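Local coordinates for Adenylate/guanylate cyclase/hydrolase, alpha/beta fold family (Ruegeria pomeroyi, PDB 3MR7), which probably forms cyclic AMP from ATP as an adenylate cyclase, and is represented here by its N-terminal cyclase catalytic domain, at residues C8-A13 against G59-F64; E148-L153 against W168-D173; R38-P43 against Q79-R84; D14-S19 against Q95-I100. All coordinates share one frame; numbering follows the deposited sequence.

Contacts 1 and 4 share strand 4-15, which lies between strands 59-64 and 96-107 in the middle of the sheet. Contact 1 is buried and rests on paired backbone bonds and apolar side chains. Contact 4 is partly buried. It adds charged groups. Contacts 1 and 4 both touch the second subunit. Contact 3 lies at the surface, where helices 27-47 and 67-84 meet through one leucine and one salt bridge, with no backbone pairing. Contact 2 is also at the surface, in the hairpin that extends the same sheet, and is rich in aromatic rings. Contacts 2 and 3 touch through Glu148 and Gln79. Contacts 3 and 4 meet where Met81 and Ile41 pack on Tyr96.

Contact 1 of 4, residues C8-A13 against G59-F64; sequences CAILAA and GMLARF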
loop_
_atom_site.group_PDB
_atom_site.type_symbol
_atom_site.label_atom_id
_atom_site.label_comp_id
_atom_site.label_asym_id
_atom_site.label_seq_id
_atom_site.Cartn_x
_atom_site.Cartn_y
_atom_site.Cartn_z
ATOM N N CYS A 8 12.739 -8.357 -19.285
ATOM C CA CYS A 8 12.710 -9.172 -18.072
ATOM C C CYS A 8 11.370 -9.200 -17.405
ATOM O O CYS A 8 10.595 -8.268 -17.510
ATOM C CB CYS A 8 13.748 -8.682 -17.050
ATOM S SG CYS A 8 15.108 -9.827 -16.772
ATOM N N ALA A 9 11.116 -10.282 -16.694
ATOM C CA ALA A 9 9.935 -10.388 -15.873
ATOM C C ALA A 9 10.328 -9.986 -14.456
ATOM O O ALA A 9 11.093 -10.670 -13.799
ATOM C CB ALA A 9 9.424 -11.804 -15.899
ATOM N N ILE A 10 9.815 -8.863 -13.997
ATOM C CA ILE A 10 10.079 -8.397 -12.655
ATOM C C ILE A 10 8.884 -8.710 -11.757
ATOM O O ILE A 10 7.730 -8.565 -12.166
ATOM C CB ILE A 10 10.326 -6.892 -12.643
ATOM C CG1 ILE A 10 11.563 -6.573 -13.448
ATOM C CG2 ILE A 10 10.522 -6.388 -11.244
ATOM C CD1 ILE A 10 11.304 -6.490 -14.872
ATOM N N LEU A 11 9.194 -9.126 -10.530
ATOM C CA LEU A 11 8.229 -9.480 -9.507
ATOM C C LEU A 11 8.574 -8.705 -8.232
ATOM O O LEU A 11 9.684 -8.807 -7.740
ATOM C CB LEU A 11 8.260 -10.995 -9.285
ATOM C CG LEU A 11 7.892 -11.704 -7.973
ATOM C CD1 LEU A 11 7.287 -10.824 -6.875
ATOM C CD2 LEU A 11 6.999 -12.884 -8.265
ATOM N N ALA A 12 7.631 -7.902 -7.733
ATOM C CA ALA A 12 7.793 -7.209 -6.457
ATOM C C ALA A 12 6.812 -7.772 -5.438
ATOM O O ALA A 12 5.664 -8.067 -5.772
ATOM C CB ALA A 12 7.587 -5.686 -6.619
ATOM N N ALA A 13 7.260 -7.891 -4.194
ATOM C CA ALA A 13 6.430 -8.375 -3.084
ATOM C C ALA A 13 6.706 -7.674 -1.752
ATOM O O ALA A 13 7.840 -7.327 -1.456
ATOM C CB ALA A 13 6.585 -9.894 -2.927
ATOM N N GLY A 59 10.528 -3.460 0.070
ATOM C CA GLY A 59 10.162 -4.849 -0.104
ATOM C C GLY A 59 11.154 -5.569 -0.989
ATOM O O GLY A 59 12.286 -5.108 -1.161
HETATM N N MSE A 60 10.740 -6.698 -1.552
HETATM C CA MSE A 60 11.656 -7.515 -2.328
HETATM C C MSE A 60 11.406 -7.482 -3.833
HETATM O O MSE A 60 10.302 -7.246 -4.293
HETATM C CB MSE A 60 11.640 -8.942 -1.814
HETATM C CG MSE A 60 11.774 -9.964 -2.906
HETATM SE SE MSE A 60 11.410 -11.727 -2.189
HETATM C CE MSE A 60 13.173 -12.046 -1.427
ATOM N N LEU A 61 12.453 -7.736 -4.597
ATOM C CA LEU A 61 12.399 -7.593 -6.038
ATOM C C LEU A 61 13.088 -8.786 -6.642
ATOM O O LEU A 61 14.227 -9.064 -6.307
ATOM C CB LEU A 61 13.159 -6.340 -6.410
ATOM C CG LEU A 61 12.874 -5.624 -7.706
ATOM C CD1 LEU A 61 11.435 -5.318 -7.775
ATOM C CD2 LEU A 61 13.657 -4.342 -7.655
ATOM N N ALA A 62 12.422 -9.518 -7.517
ATOM C CA ALA A 62 13.074 -10.686 -8.101
ATOM C C ALA A 62 12.831 -10.681 -9.580
ATOM O O ALA A 62 11.933 -10.009 -10.053
ATOM C CB ALA A 62 12.568 -11.975 -7.486
ATOM N N ARG A 63 13.627 -11.433 -10.320
ATOM C CA ARG A 63 13.449 -11.439 -11.755
ATOM C C ARG A 63 13.546 -12.821 -12.328
ATOM O O ARG A 63 14.224 -13.684 -11.791
ATOM C CB ARG A 63 14.460 -10.523 -12.429
ATOM C CG ARG A 63 15.858 -11.081 -12.472
ATOM C CD ARG A 63 16.830 -9.977 -12.783
ATOM N NE ARG A 63 18.184 -10.404 -12.505
ATOM C CZ ARG A 63 18.941 -11.072 -13.366
ATOM N NH1 ARG A 63 18.476 -11.391 -14.567
ATOM N NH2 ARG A 63 20.167 -11.418 -13.020
ATOM N N PHE A 64 12.871 -12.993 -13.450
ATOM C CA PHE A 64 12.659 -14.284 -14.075
ATOM C C PHE A 64 12.896 -14.203 -15.600
ATOM O O PHE A 64 12.833 -13.133 -16.214
ATOM C CB PHE A 64 11.221 -14.762 -13.821
ATOM C CG PHE A 64 10.892 -15.004 -12.377
ATOM C CD1 PHE A 64 10.884 -16.297 -11.860
ATOM C CD2 PHE A 64 10.557 -13.947 -11.539
ATOM C CE1 PHE A 64 10.572 -16.531 -10.517
ATOM C CE2 PHE A 64 10.239 -14.168 -10.197
ATOM C CZ PHE A 64 10.250 -15.468 -9.684
#
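Ala9 to Ala13 pair with Met60 to Phe64 as antiparallel neighbours in the central sheet of the cyclase catalytic domain, whose core has the ferredoxin-like beta-alpha-beta-beta-alpha-beta order. The two strand axes approach to 4.7 Å and run at 156° to each other. Three hydrogen-bonded pairs carry the backbone contact. In the middle one, Leu11 N bonds to Ala62 O at 2.9 Å, and Ala62 N returns a bond to Leu11 O at 2.8 Å. Ala13 and Met60 are joined in the same two-way fashion. At the far end Phe64 N bonds firmly to Ala9 O, but the return bond from Ala9 N to Phe64 O is weak, at 3.4 Å. Between these pairs the N-H and C=O groups of Ile10 and Ala12 turn to strand 96-107, which flanks strand 4-15 on its other edge. Apolar packing differs on the two faces. On the face of Ala9 and Leu11, the Phe64 ring stands with its edge to Leu11, CE2 lying 3.8 Å from Leu11 CB. The first torsion of Phe64, -64°, sets CG beside its own N, and helix 67-84 packs on the ring. The selenomethionine side chain of Met60 leads away, towards helix 27-47 and Leu21 of the second subunit. On the opposite face Ile10 and Leu61 lie side by side, and Leu61 CD1 rests 3.7 Å from Ile10 CG2 and 4.0 Å from Ala12 CB.

Contact 2 of 4, residues E148-L153 against W168-D173; sequences EPFTDL and WQWVPD
Phe150 lays one ring face against CB of Trp170, a CH-pi contact with CB 3.6 Å from the ring centroid and 17° off the normal. The ring of Phe150 and the five-membered ring of Trp170 are oblique, with planes 41° apart. CG of Trp170 is anti to the backbone N (chi1 168°), which carries the indole past Phe150 until its CD1 edge faces Pro149 O. Glu148 CB then lies 3.6 Å from Trp170 NE1. A second CH-pi contact sits further along the hairpin of strands 151-158 and 161-170, where Asp152 CB lies over the face of Trp168, 3.9 Å from the centroid of its six-membered ring. Thr151 and Gln169 form a hydrogen-bonded pair between these aromatic contacts. Thr151 N reaches Gln169 O at 2.9 Å, and Gln169 N meets Thr151 O from above its carbonyl plane. Past the paired residues, one water takes over, accepting from Val171 N at 2.8 Å and donating to Pro149 O. With an alanine in place of Phe150, Trp170 CB would probably lose its aromatic cover and a gap would open beside Trp168 CB. The polar ends find partners outside the two segments: Asp152 in Arg166 and Gly154 N, Glu148 in Gln79, and Trp168 NE1 in Asp136. Side-chain cohesion here is therefore mainly apolar and aromatic; Asp152 keeps its charge within the hairpin, whereas Glu148 and Trp168 NE1 bond to neighbouring helices.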
loop_
_atom_site.group_PDB
_atom_site.type_symbol
_atom_site.label_atom_id
_atom_site.label_comp_id
_atom_site.label_asym_id
_atom_site.label_seq_id
_atom_site.Cartn_x
_atom_site.Cartn_y
_atom_site.Cartn_z
ATOM N N GLU A 148 -5.940 -20.066 -13.631
ATOM C CA GLU A 148 -6.426 -19.049 -12.709
ATOM C C GLU A 148 -6.871 -17.786 -13.448
ATOM O O GLU A 148 -6.179 -17.299 -14.348
ATOM C CB GLU A 148 -5.361 -18.708 -11.678
ATOM C CG GLU A 148 -5.163 -19.752 -10.611
ATOM C CD GLU A 148 -4.104 -20.756 -10.952
ATOM O OE1 GLU A 148 -3.941 -21.064 -12.151
ATOM O OE2 GLU A 148 -3.432 -21.240 -10.016
ATOM N N PRO A 149 -8.045 -17.262 -13.079
ATOM C CA PRO A 149 -8.647 -16.100 -13.739
ATOM C C PRO A 149 -8.174 -14.747 -13.183
ATOM O O PRO A 149 -7.894 -14.601 -11.995
ATOM C CB PRO A 149 -10.132 -16.282 -13.440
ATOM C CG PRO A 149 -10.150 -16.950 -12.103
ATOM C CD PRO A 149 -8.945 -17.856 -12.070
ATOM N N PHE A 150 -8.107 -13.758 -14.066
ATOM C CA PHE A 150 -7.770 -12.399 -13.690
ATOM C C PHE A 150 -8.884 -11.476 -14.078
ATOM O O PHE A 150 -9.626 -11.762 -14.995
ATOM C CB PHE A 150 -6.492 -11.947 -14.391
ATOM C CG PHE A 150 -5.271 -12.512 -13.782
ATOM C CD1 PHE A 150 -4.453 -11.726 -13.002
ATOM C CD2 PHE A 150 -4.983 -13.857 -13.926
ATOM C CE1 PHE A 150 -3.336 -12.256 -12.414
ATOM C CE2 PHE A 150 -3.887 -14.391 -13.341
ATOM C CZ PHE A 150 -3.050 -13.591 -12.573
ATOM N N THR A 151 -8.959 -10.351 -13.385
ATOM C CA THR A 151 -9.969 -9.365 -13.605
ATOM C C THR A 151 -9.361 -8.002 -13.901
ATOM O O THR A 151 -8.555 -7.512 -13.124
ATOM C CB THR A 151 -10.714 -9.188 -12.329
ATOM O OG1 THR A 151 -11.335 -10.427 -12.005
ATOM C CG2 THR A 151 -11.744 -8.083 -12.475
ATOM N N ASP A 152 -9.771 -7.396 -15.010
ATOM C CA ASP A 152 -9.345 -6.061 -15.376
ATOM C C ASP A 152 -9.652 -5.128 -14.204
ATOM O O ASP A 152 -10.728 -5.160 -13.639
ATOM C CB ASP A 152 -10.055 -5.622 -16.677
ATOM C CG ASP A 152 -9.583 -4.273 -17.208
ATOM O OD1 ASP A 152 -9.142 -3.391 -16.430
ATOM O OD2 ASP A 152 -9.678 -4.081 -18.438
ATOM N N LEU A 153 -8.682 -4.306 -13.836
ATOM C CA LEU A 153 -8.818 -3.384 -12.724
ATOM C C LEU A 153 -8.840 -1.949 -13.219
ATOM O O LEU A 153 -9.038 -1.035 -12.447
ATOM C CB LEU A 153 -7.615 -3.536 -11.811
ATOM C CG LEU A 153 -7.995 -3.773 -10.377
ATOM C CD1 LEU A 153 -9.036 -4.865 -10.366
ATOM C CD2 LEU A 153 -6.769 -4.150 -9.586
ATOM N N TRP A 168 -4.311 -5.980 -14.139
ATOM C CA TRP A 168 -5.166 -7.143 -13.967
ATOM C C TRP A 168 -4.833 -7.763 -12.634
ATOM O O TRP A 168 -3.666 -7.786 -12.213
ATOM C CB TRP A 168 -4.886 -8.151 -15.064
ATOM C CG TRP A 168 -5.227 -7.630 -16.404
ATOM C CD1 TRP A 168 -4.496 -6.764 -17.161
ATOM C CD2 TRP A 168 -6.395 -7.937 -17.155
ATOM N NE1 TRP A 168 -5.137 -6.509 -18.338
ATOM C CE2 TRP A 168 -6.309 -7.215 -18.363
ATOM C CE3 TRP A 168 -7.505 -8.769 -16.932
ATOM C CZ2 TRP A 168 -7.303 -7.284 -19.347
ATOM C CZ3 TRP A 168 -8.482 -8.841 -17.902
ATOM C CH2 TRP A 168 -8.385 -8.098 -19.096
ATOM N N GLN A 169 -5.854 -8.284 -11.976
ATOM C CA GLN A 169 -5.685 -8.839 -10.645
ATOM C C GLN A 169 -6.319 -10.197 -10.455
ATOM O O GLN A 169 -7.401 -10.491 -10.952
ATOM C CB GLN A 169 -6.255 -7.887 -9.592
ATOM C CG GLN A 169 -6.014 -8.338 -8.161
ATOM C CD GLN A 169 -6.568 -7.361 -7.166
ATOM O OE1 GLN A 169 -7.785 -7.227 -7.039
ATOM N NE2 GLN A 169 -5.687 -6.656 -6.458
ATOM N N TRP A 170 -5.638 -11.018 -9.685
ATOM C CA TRP A 170 -6.164 -12.289 -9.289
ATOM C C TRP A 170 -6.211 -12.325 -7.781
ATOM O O TRP A 170 -5.265 -11.918 -7.104
ATOM C CB TRP A 170 -5.244 -13.378 -9.795
ATOM C CG TRP A 170 -5.527 -14.698 -9.201
ATOM C CD1 TRP A 170 -6.373 -15.659 -9.680
ATOM C CD2 TRP A 170 -4.950 -15.226 -8.017
ATOM N NE1 TRP A 170 -6.362 -16.752 -8.855
ATOM C CE2 TRP A 170 -5.492 -16.512 -7.827
ATOM C CE3 TRP A 170 -4.012 -14.743 -7.104
ATOM C CZ2 TRP A 170 -5.138 -17.307 -6.767
ATOM C CZ3 TRP A 170 -3.674 -15.516 -6.063
ATOM C CH2 TRP A 170 -4.232 -16.791 -5.893
ATOM N N VAL A 171 -7.329 -12.781 -7.248
ATOM C CA VAL A 171 -7.428 -13.019 -5.825
ATOM C C VAL A 171 -7.742 -14.465 -5.636
ATOM O O VAL A 171 -8.336 -15.094 -6.492
ATOM C CB VAL A 171 -8.534 -12.196 -5.144
ATOM C CG1 VAL A 171 -8.441 -10.749 -5.555
ATOM C CG2 VAL A 171 -9.899 -12.768 -5.470
ATOM N N PRO A 172 -7.321 -15.009 -4.507
ATOM C CA PRO A 172 -7.617 -16.413 -4.232
ATOM C C PRO A 172 -9.107 -16.636 -4.123
ATOM O O PRO A 172 -9.868 -15.678 -3.906
ATOM C CB PRO A 172 -6.931 -16.669 -2.897
ATOM C CG PRO A 172 -6.479 -15.322 -2.418
ATOM C CD PRO A 172 -6.356 -14.431 -3.567
ATOM N N ASP A 173 -9.498 -17.896 -4.283
ATOM C CA ASP A 173 -10.889 -18.298 -4.317
ATOM C C ASP A 173 -11.733 -17.594 -3.257
ATOM O O ASP A 173 -12.946 -17.486 -3.407
ATOM C CB ASP A 173 -10.995 -19.822 -4.185
ATOM C CG ASP A 173 -10.590 -20.567 -5.473
ATOM O OD1 ASP A 173 -11.461 -21.215 -6.096
ATOM O OD2 ASP A 173 -9.404 -20.512 -5.862
HETATM O O HOH W 1 -9.053 -13.820 -9.233
HETATM O O HOH W 2 -10.230 -11.560 -9.375
#

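Contact 3 of 4, residues R38-P43 against Q79-R84; sequences RELIDP and QAMQQR
Helices 27-47 and 67-84 face each other here through Leu40 and Glu39 on one and Ala80, Met81 and Arg84 on the other. Their short segments run nearly antiparallel, at 171°, but the axes stay 11.0 Å apart, so side chains alone bridge the space. Leu40 is the apolar link. Its CD2 touches Ala80 CB at 3.7 Å, and its CD1 lies 3.9 Å from the selenium, SE, of Met81. CD1 also comes near Arg84 CG, but the modelled place of that CG is doubtful. These are the two helices of the beta-alpha-beta-beta-alpha-beta core, packed on the same face of the sheet, and Ile41 and Met81 both reach down to Tyr96. A serine in place of Leu40 would probably leave Ala80 and the selenium of Met81 without their apolar partner and open a gap between the helices. Towards the surface, Glu39 and Arg84 close a salt bridge, with Arg84 NH2 donating to Glu39 OE1 at 2.7 Å. The glutamate meets the guanidinium at its edge, near its plane. The donor stands above the carboxylate plane, and the two flat groups are almost perpendicular.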
loop_
_atom_site.group_PDB
_atom_site.type_symbol
_atom_site.label_atom_id
_atom_site.label_comp_id
_atom_site.label_asym_id
_atom_site.label_seq_id
_atom_site.Cartn_x
_atom_site.Cartn_y
_atom_site.Cartn_z
ATOM N N ARG A 38 11.615 -18.239 4.151
ATOM C CA ARG A 38 12.657 -19.230 4.013
ATOM C C ARG A 38 12.145 -20.530 3.460
ATOM O O ARG A 38 12.814 -21.178 2.650
ATOM C CB ARG A 38 13.358 -19.470 5.340
ATOM C CG ARG A 38 14.558 -18.616 5.510
ATOM C CD ARG A 38 14.889 -18.424 6.981
ATOM N NE ARG A 38 14.879 -16.999 7.252
ATOM C CZ ARG A 38 15.966 -16.255 7.213
ATOM N NH1 ARG A 38 17.133 -16.827 6.951
ATOM N NH2 ARG A 38 15.888 -14.959 7.447
ATOM N N GLU A 39 10.950 -20.900 3.893
ATOM C CA GLU A 39 10.385 -22.189 3.558
ATOM C C GLU A 39 9.452 -22.168 2.349
ATOM O O GLU A 39 9.212 -23.200 1.758
ATOM C CB GLU A 39 9.669 -22.782 4.760
ATOM C CG GLU A 39 8.176 -22.835 4.618
ATOM C CD GLU A 39 7.533 -23.843 5.561
ATOM O OE1 GLU A 39 6.955 -23.409 6.587
ATOM O OE2 GLU A 39 7.597 -25.065 5.272
ATOM N N LEU A 40 8.950 -21.005 1.961
ATOM C CA LEU A 40 7.883 -20.954 0.963
ATOM C C LEU A 40 8.307 -20.104 -0.206
ATOM O O LEU A 40 8.419 -20.593 -1.330
ATOM C CB LEU A 40 6.646 -20.367 1.592
ATOM C CG LEU A 40 5.277 -20.852 1.168
ATOM C CD1 LEU A 40 4.360 -20.683 2.368
ATOM C CD2 LEU A 40 4.756 -20.073 -0.034
ATOM N N ILE A 41 8.577 -18.834 0.069
ATOM C CA ILE A 41 9.016 -17.896 -0.957
ATOM C C ILE A 41 10.367 -18.208 -1.607
ATOM O O ILE A 41 10.445 -18.542 -2.788
ATOM C CB ILE A 41 9.148 -16.538 -0.366
ATOM C CG1 ILE A 41 7.784 -16.059 0.088
ATOM C CG2 ILE A 41 9.766 -15.604 -1.375
ATOM C CD1 ILE A 41 7.837 -14.708 0.776
ATOM N N ASP A 42 11.433 -18.074 -0.836
ATOM C CA ASP A 42 12.770 -18.286 -1.378
ATOM C C ASP A 42 12.889 -19.565 -2.203
ATOM O O ASP A 42 13.503 -19.554 -3.251
ATOM C CB ASP A 42 13.840 -18.203 -0.289
ATOM C CG ASP A 42 14.109 -16.767 0.163
ATOM O OD1 ASP A 42 13.464 -15.847 -0.377
ATOM O OD2 ASP A 42 14.974 -16.552 1.050
ATOM N N PRO A 43 12.304 -20.673 -1.733
ATOM C CA PRO A 43 12.240 -21.907 -2.533
ATOM C C PRO A 43 11.450 -21.818 -3.851
ATOM O O PRO A 43 11.973 -22.230 -4.882
ATOM C CB PRO A 43 11.578 -22.883 -1.566
ATOM C CG PRO A 43 12.155 -22.471 -0.275
ATOM C CD PRO A 43 12.038 -20.967 -0.316
ATOM N N GLN A 79 -1.165 -19.139 -3.141
ATOM C CA GLN A 79 -2.007 -20.287 -2.808
ATOM C C GLN A 79 -1.565 -21.076 -1.566
ATOM O O GLN A 79 -2.405 -21.650 -0.852
ATOM C CB GLN A 79 -2.127 -21.226 -3.994
ATOM C CG GLN A 79 -2.895 -20.643 -5.166
ATOM C CD GLN A 79 -2.581 -21.383 -6.442
ATOM O OE1 GLN A 79 -1.756 -22.302 -6.451
ATOM N NE2 GLN A 79 -3.227 -20.994 -7.525
ATOM N N ALA A 80 -0.261 -21.119 -1.303
ATOM C CA ALA A 80 0.205 -21.844 -0.141
ATOM C C ALA A 80 -0.084 -20.987 1.094
ATOM O O ALA A 80 -0.386 -21.493 2.180
ATOM C CB ALA A 80 1.676 -22.144 -0.257
HETATM N N MSE A 81 -0.002 -19.680 0.914
HETATM C CA MSE A 81 -0.190 -18.784 2.034
HETATM C C MSE A 81 -1.629 -18.812 2.458
HETATM O O MSE A 81 -1.916 -18.639 3.640
HETATM C CB MSE A 81 0.242 -17.360 1.700
HETATM C CG MSE A 81 1.745 -17.226 1.609
HETATM SE SE MSE A 81 2.574 -17.331 3.388
HETATM C CE MSE A 81 2.082 -15.546 4.025
ATOM N N GLN A 82 -2.534 -19.037 1.502
ATOM C CA GLN A 82 -3.937 -19.179 1.870
ATOM C C GLN A 82 -4.119 -20.392 2.782
ATOM O O GLN A 82 -4.834 -20.319 3.769
ATOM C CB GLN A 82 -4.873 -19.254 0.648
ATOM C CG GLN A 82 -6.226 -19.917 0.953
ATOM C CD GLN A 82 -7.280 -19.639 -0.115
ATOM O OE1 GLN A 82 -6.961 -19.472 -1.292
ATOM N NE2 GLN A 82 -8.546 -19.601 0.293
ATOM N N GLN A 83 -3.461 -21.498 2.448
ATOM C CA GLN A 83 -3.558 -22.707 3.252
ATOM C C GLN A 83 -2.861 -22.526 4.586
ATOM O O GLN A 83 -3.414 -22.862 5.628
ATOM C CB GLN A 83 -2.926 -23.889 2.532
ATOM C CG GLN A 83 -3.580 -24.257 1.228
ATOM C CD GLN A 83 -3.003 -25.538 0.655
ATOM O OE1 GLN A 83 -3.599 -26.164 -0.229
ATOM N NE2 GLN A 83 -1.839 -25.945 1.169
ATOM N N ARG A 84 -1.646 -21.993 4.553
ATOM C CA ARG A 84 -0.816 -21.912 5.751
ATOM C C ARG A 84 -1.416 -21.040 6.866
ATOM O O ARG A 84 -1.123 -21.226 8.056
ATOM C CB ARG A 84 0.581 -21.402 5.395
ATOM C CG ARG A 84 1.341 -22.228 4.367
ATOM C CD ARG A 84 1.772 -23.547 4.931
ATOM N NE ARG A 84 2.510 -23.423 6.195
ATOM C CZ ARG A 84 3.835 -23.520 6.305
ATOM N NH1 ARG A 84 4.561 -23.723 5.213
ATOM N NH2 ARG A 84 4.433 -23.412 7.499
#

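Contact 4 of 4, residues D14-S19 against Q95-I100; sequences DMAGYS and QYRIGI
Asp14 and Arg97 form an antiparallel hydrogen-bonded pair, with Arg97 N donating to Asp14 O at 2.9 Å and Asp14 N to Arg97 O at 3.2 Å. Two residues on, Ala16 N donates to Gln95 O at 2.7 Å, nearly along the C=O axis. Met15 and Tyr96 are the non-hydrogen-bonded pair between them. Met15 N is taken instead by the carboxylate of the preceding residue: Asp14 OD1 accepts it at 2.8 Å on its anti side, tilted well out of the carboxylate plane. Asp14 OD1 has a second partner in Ser19 OG of the second subunit, and Ser19 of this chain repays the bond to Asp14 there. Strands 4-15 and 96-107 are the first and last of the beta-alpha-beta-beta-alpha-beta core of the cyclase domain and lie side by side in its sheet. The side chains of Asp14 and Arg97 point the same way from it. With CG anti to its own N (chi1 -155°), Asp14 sets OD2 3.8 Å from Arg97 NH2, a long salt bridge, and the carboxylate and guanidinium planes are 78° apart. The stronger partner of Arg97 is Glu124, whose OE2 meets NE. Arg97 NH1 lies 3.8 Å from Ala16 CA. Tyr96 turns the edge of its ring to the Asp14 carbonyl, and CE1 touches Met15 CB at 4.2 Å. Its hydroxyl has a weak bond to Gln33 NE2, while Tyr96 O accepts from Gln78 NE2 of helix 67-84.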
loop_
_atom_site.group_PDB
_atom_site.type_symbol
_atom_site.label_atom_id
_atom_site.label_comp_id
_atom_site.label_asym_id
_atom_site.label_seq_id
_atom_site.Cartn_x
_atom_site.Cartn_y
_atom_site.Cartn_z
ATOM N N ASP A 14 5.662 -7.494 -0.950
ATOM C CA ASP A 14 5.767 -6.878 0.378
ATOM C C ASP A 14 4.767 -7.576 1.288
ATOM O O ASP A 14 3.934 -8.343 0.834
ATOM C CB ASP A 14 5.414 -5.394 0.302
ATOM C CG ASP A 14 6.051 -4.543 1.419
ATOM O OD1 ASP A 14 6.566 -5.060 2.461
ATOM O OD2 ASP A 14 6.006 -3.302 1.226
HETATM N N MSE A 15 4.855 -7.316 2.578
HETATM C CA MSE A 15 3.954 -7.934 3.516
HETATM C C MSE A 15 2.870 -6.945 3.853
HETATM O O MSE A 15 3.157 -5.782 4.146
HETATM C CB MSE A 15 4.673 -8.289 4.800
HETATM C CG MSE A 15 3.787 -9.125 5.715
HETATM SE SE MSE A 15 4.460 -9.312 7.539
HETATM C CE MSE A 15 3.063 -10.421 8.286
ATOM N N ALA A 16 1.626 -7.397 3.821
ATOM C CA ALA A 16 0.512 -6.518 4.141
ATOM C C ALA A 16 0.390 -6.436 5.642
ATOM O O ALA A 16 0.897 -7.308 6.356
ATOM C CB ALA A 16 -0.759 -7.078 3.575
ATOM N N GLY A 17 -0.282 -5.405 6.125
ATOM C CA GLY A 17 -0.881 -5.477 7.446
ATOM C C GLY A 17 0.042 -5.135 8.588
ATOM O O GLY A 17 1.178 -4.717 8.389
ATOM N N TYR A 18 -0.470 -5.312 9.797
ATOM C CA TYR A 18 0.309 -5.132 11.017
ATOM C C TYR A 18 0.931 -3.758 11.166
ATOM O O TYR A 18 2.109 -3.645 11.427
ATOM C CB TYR A 18 1.341 -6.251 11.173
ATOM C CG TYR A 18 0.669 -7.529 11.608
ATOM C CD1 TYR A 18 0.298 -7.706 12.934
ATOM C CD2 TYR A 18 0.332 -8.527 10.694
ATOM C CE1 TYR A 18 -0.358 -8.849 13.356
ATOM C CE2 TYR A 18 -0.344 -9.684 11.112
ATOM C CZ TYR A 18 -0.677 -9.831 12.451
ATOM O OH TYR A 18 -1.322 -10.950 12.926
ATOM N N SER A 19 0.116 -2.720 11.036
ATOM C CA SER A 19 0.581 -1.352 11.217
ATOM C C SER A 19 1.446 -1.099 12.473
ATOM O O SER A 19 1.025 -1.365 13.615
ATOM C CB SER A 19 -0.619 -0.375 11.179
ATOM O OG SER A 19 -0.236 0.970 11.478
ATOM N N GLN A 95 -0.271 -11.808 5.174
ATOM C CA GLN A 95 -0.485 -11.918 3.742
ATOM C C GLN A 95 0.495 -11.083 2.978
ATOM O O GLN A 95 0.790 -9.948 3.364
ATOM C CB GLN A 95 -1.872 -11.460 3.354
ATOM C CG GLN A 95 -2.988 -12.261 3.918
ATOM C CD GLN A 95 -4.338 -11.603 3.619
ATOM O OE1 GLN A 95 -4.638 -10.506 4.109
ATOM N NE2 GLN A 95 -5.135 -12.251 2.792
ATOM N N TYR A 96 0.975 -11.626 1.873
ATOM C CA TYR A 96 1.815 -10.838 0.993
ATOM C C TYR A 96 1.002 -10.100 -0.096
ATOM O O TYR A 96 -0.144 -10.458 -0.365
ATOM C CB TYR A 96 2.882 -11.734 0.408
ATOM C CG TYR A 96 3.832 -12.266 1.457
ATOM C CD1 TYR A 96 4.794 -11.447 2.031
ATOM C CD2 TYR A 96 3.772 -13.584 1.869
ATOM C CE1 TYR A 96 5.664 -11.934 2.985
ATOM C CE2 TYR A 96 4.614 -14.076 2.806
ATOM C CZ TYR A 96 5.568 -13.264 3.369
ATOM O OH TYR A 96 6.417 -13.791 4.330
ATOM N N ARG A 97 1.572 -9.037 -0.667
ATOM C CA ARG A 97 1.041 -8.409 -1.895
ATOM C C ARG A 97 2.061 -8.688 -2.987
ATOM O O ARG A 97 3.255 -8.742 -2.706
ATOM C CB ARG A 97 0.873 -6.889 -1.723
ATOM C CG ARG A 97 -0.305 -6.463 -0.856
ATOM C CD ARG A 97 -0.513 -5.004 -1.002
ATOM N NE ARG A 97 0.749 -4.349 -0.741
ATOM C CZ ARG A 97 1.065 -3.823 0.429
ATOM N NH1 ARG A 97 0.177 -3.847 1.407
ATOM N NH2 ARG A 97 2.261 -3.278 0.624
ATOM N N ILE A 98 1.626 -8.888 -4.226
ATOM C CA ILE A 98 2.601 -9.148 -5.284
ATOM C C ILE A 98 2.244 -8.463 -6.562
ATOM O O ILE A 98 1.100 -8.479 -6.968
ATOM C CB ILE A 98 2.776 -10.639 -5.564
ATOM C CG1 ILE A 98 3.313 -11.347 -4.317
ATOM C CG2 ILE A 98 3.712 -10.845 -6.746
ATOM C CD1 ILE A 98 3.206 -12.844 -4.355
ATOM N N GLY A 99 3.238 -7.824 -7.162
ATOM C CA GLY A 99 3.123 -7.223 -8.481
ATOM C C GLY A 99 4.129 -7.829 -9.452
ATOM O O GLY A 99 5.219 -8.250 -9.092
ATOM N N ILE A 100 3.752 -7.900 -10.708
ATOM C CA ILE A 100 4.619 -8.483 -11.715
ATOM C C ILE A 100 4.481 -7.639 -12.954
ATOM O O ILE A 100 3.386 -7.269 -13.296
ATOM C CB ILE A 100 4.178 -9.898 -12.052
ATOM C CG1 ILE A 100 4.260 -10.763 -10.805
ATOM C CG2 ILE A 100 5.057 -10.464 -13.143
ATOM C CD1 ILE A 100 3.843 -12.154 -11.029
#